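Local atomic coordinates of phosphorylated carbohydrates phosphatase TM_1254 (Thermotoga maritima msb8, PDB entry 3KBB), a protein that removes phosphate from sugar phosphates such as erythrose 4-phosphate and fructose 6-phosphate with the help of a divalent metal ion, as a HAD-like hydrolase. Residues A[6-11]-A[105-110]. Numbering follows the deposited sequence.
Sequences FDMDGV and LATSTP. With SO4 (sulfate ion), chain D.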
loop_
_atom_site.group_PDB
_atom_site.type_symbol
_atom_site.label_atom_id
_atom_site.label_comp_id
_atom_site.label_asym_id
_atom_site.label_seq_id
_atom_site.Cartn_x
_atom_site.Cartn_y
_atom_site.Cartn_z
ATOM N N PHE A 6 2.075 -8.473 -5.492
ATOM C CA PHE A 6 2.327 -7.669 -4.310
ATOM C C PHE A 6 1.343 -6.527 -4.232
ATOM O O PHE A 6 1.150 -5.796 -5.213
ATOM C CB PHE A 6 3.720 -7.052 -4.364
ATOM C CG PHE A 6 4.834 -8.030 -4.096
ATOM C CD1 PHE A 6 5.440 -8.086 -2.830
ATOM C CD2 PHE A 6 5.269 -8.910 -5.101
ATOM C CE1 PHE A 6 6.501 -9.004 -2.574
ATOM C CE2 PHE A 6 6.312 -9.815 -4.844
ATOM C CZ PHE A 6 6.899 -9.864 -3.568
ATOM N N ASP A 7 0.787 -6.285 -3.055
ATOM C CA ASP A 7 0.236 -4.958 -2.766
ATOM C C ASP A 7 1.390 -3.953 -2.655
ATOM O O ASP A 7 2.546 -4.350 -2.419
ATOM C CB ASP A 7 -0.553 -5.008 -1.456
ATOM C CG ASP A 7 -1.363 -3.747 -1.219
ATOM O OD1 ASP A 7 -1.776 -3.106 -2.204
ATOM O OD2 ASP A 7 -1.528 -3.396 -0.047
HETATM N N MSE A 8 1.110 -2.666 -2.865
HETATM C CA MSE A 8 2.189 -1.662 -2.859
HETATM C C MSE A 8 2.400 -1.099 -1.464
HETATM O O MSE A 8 3.403 -1.417 -0.798
HETATM C CB MSE A 8 1.905 -0.560 -3.900
HETATM C CG MSE A 8 3.030 0.383 -3.947
HETATM SE SE MSE A 8 2.728 1.845 -5.215
HETATM C CE MSE A 8 1.289 2.771 -4.331
ATOM N N ASP A 9 1.456 -0.293 -1.000
ATOM C CA ASP A 9 1.663 0.398 0.246
ATOM C C ASP A 9 1.485 -0.552 1.406
ATOM O O ASP A 9 0.456 -1.217 1.536
ATOM C CB ASP A 9 0.686 1.529 0.391
ATOM C CG ASP A 9 0.959 2.335 1.625
ATOM O OD1 ASP A 9 1.910 3.113 1.592
ATOM O OD2 ASP A 9 0.238 2.164 2.634
ATOM N N GLY A 10 2.487 -0.576 2.249
ATOM C CA GLY A 10 2.494 -1.470 3.395
ATOM C C GLY A 10 3.193 -2.787 3.115
ATOM O O GLY A 10 3.298 -3.632 4.009
ATOM N N VAL A 11 3.664 -2.986 1.887
ATOM C CA VAL A 11 4.438 -4.163 1.560
ATOM C C VAL A 11 5.734 -3.711 0.933
ATOM O O VAL A 11 6.788 -3.955 1.467
ATOM C CB VAL A 11 3.682 -5.136 0.602
ATOM C CG1 VAL A 11 4.506 -6.333 0.300
ATOM C CG2 VAL A 11 2.298 -5.528 1.158
ATOM N N LEU A 105 1.934 -6.107 -9.512
ATOM C CA LEU A 105 1.627 -5.153 -8.454
ATOM C C LEU A 105 0.120 -4.899 -8.497
ATOM O O LEU A 105 -0.459 -4.756 -9.584
ATOM C CB LEU A 105 2.322 -3.827 -8.764
ATOM C CG LEU A 105 1.967 -2.883 -7.628
ATOM C CD1 LEU A 105 2.907 -3.061 -6.446
ATOM C CD2 LEU A 105 1.872 -1.437 -8.089
ATOM N N ALA A 106 -0.537 -4.858 -7.336
ATOM C CA ALA A 106 -1.930 -4.432 -7.272
ATOM C C ALA A 106 -1.998 -3.367 -6.162
ATOM O O ALA A 106 -1.461 -3.564 -5.055
ATOM C CB ALA A 106 -2.884 -5.594 -7.012
ATOM N N THR A 107 -2.610 -2.227 -6.451
ATOM C CA THR A 107 -2.717 -1.179 -5.449
ATOM C C THR A 107 -4.009 -0.418 -5.621
ATOM O O THR A 107 -4.450 -0.216 -6.753
ATOM C CB THR A 107 -1.536 -0.194 -5.503
ATOM O OG1 THR A 107 -1.716 0.832 -4.519
ATOM C CG2 THR A 107 -1.399 0.455 -6.916
ATOM N N SER A 108 -4.602 0.026 -4.507
ATOM C CA SER A 108 -5.772 0.886 -4.565
ATOM C C SER A 108 -5.405 2.316 -4.995
ATOM O O SER A 108 -6.283 3.124 -5.319
ATOM C CB SER A 108 -6.444 0.941 -3.174
ATOM O OG SER A 108 -6.798 -0.375 -2.761
ATOM N N THR A 109 -4.121 2.653 -4.909
ATOM C CA THR A 109 -3.635 3.995 -5.238
ATOM C C THR A 109 -3.775 4.213 -6.743
ATOM O O THR A 109 -3.437 3.312 -7.507
ATOM C CB THR A 109 -2.142 4.120 -4.892
ATOM O OG1 THR A 109 -1.966 3.937 -3.477
ATOM C CG2 THR A 109 -1.623 5.491 -5.275
ATOM N N PRO A 110 -4.315 5.380 -7.159
ATOM C CA PRO A 110 -4.395 5.675 -8.618
ATOM C C PRO A 110 -3.070 5.582 -9.325
ATOM O O PRO A 110 -2.013 5.887 -8.770
ATOM C CB PRO A 110 -4.911 7.125 -8.670
ATOM C CG PRO A 110 -5.753 7.242 -7.423
ATOM C CD PRO A 110 -4.921 6.466 -6.368
HETATM S S SO4 D . -2.592 0.056 -1.599
HETATM O O1 SO4 D . -1.245 -0.250 -2.108
HETATM O O2 SO4 D . -2.581 0.103 -0.140
HETATM O O3 SO4 D . -2.986 1.426 -1.999
HETATM O O4 SO4 D . -3.642 -0.941 -2.005
#
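Phe6 and Leu105 pair in parallel, Ala106 N giving a 2.9 Å hydrogen bond to Phe6 O; past Asp7 and Ala106 the two chains diverge around a sulfate. Selenomethionine Met8 reaches across to the other segment. Its CB lies 3.7 Å from Leu105 CD1 and also meets sulfate O1; with CG anti to the backbone N (chi1 -176°) the chain runs out straight, then bends at SE, bringing CE to 3.6 Å from both Thr107 OG1 and Thr109 OG1. The sulfate, probably from the crystallisation liquor, takes hydrogen bonds from Asp9 N and Thr107 OG1 on O1 and from Ser108 N on O4 (2.8 Å), consistent with a site for substrate phosphate. An ST turn, Thr109 N to Thr107 OG1 at 3.0 Å, helps orient that hydroxyl. Asp7, the nucleophile by similarity, holds OD1 2.9 Å from sulfate O4 and forms a salt bridge with Lys140, which also binds the sulfate. Replacing Asp7 by alanine would remove the carboxylate, is likely to leave Lys140 without that salt-bridge partner, and would take away the presumed nucleophile. The site crowns adjacent strands 3-7 and 102-106 of the parallel HAD sheet, with helix 111-120 packing on Met8 and helix 144-153 on Ala106.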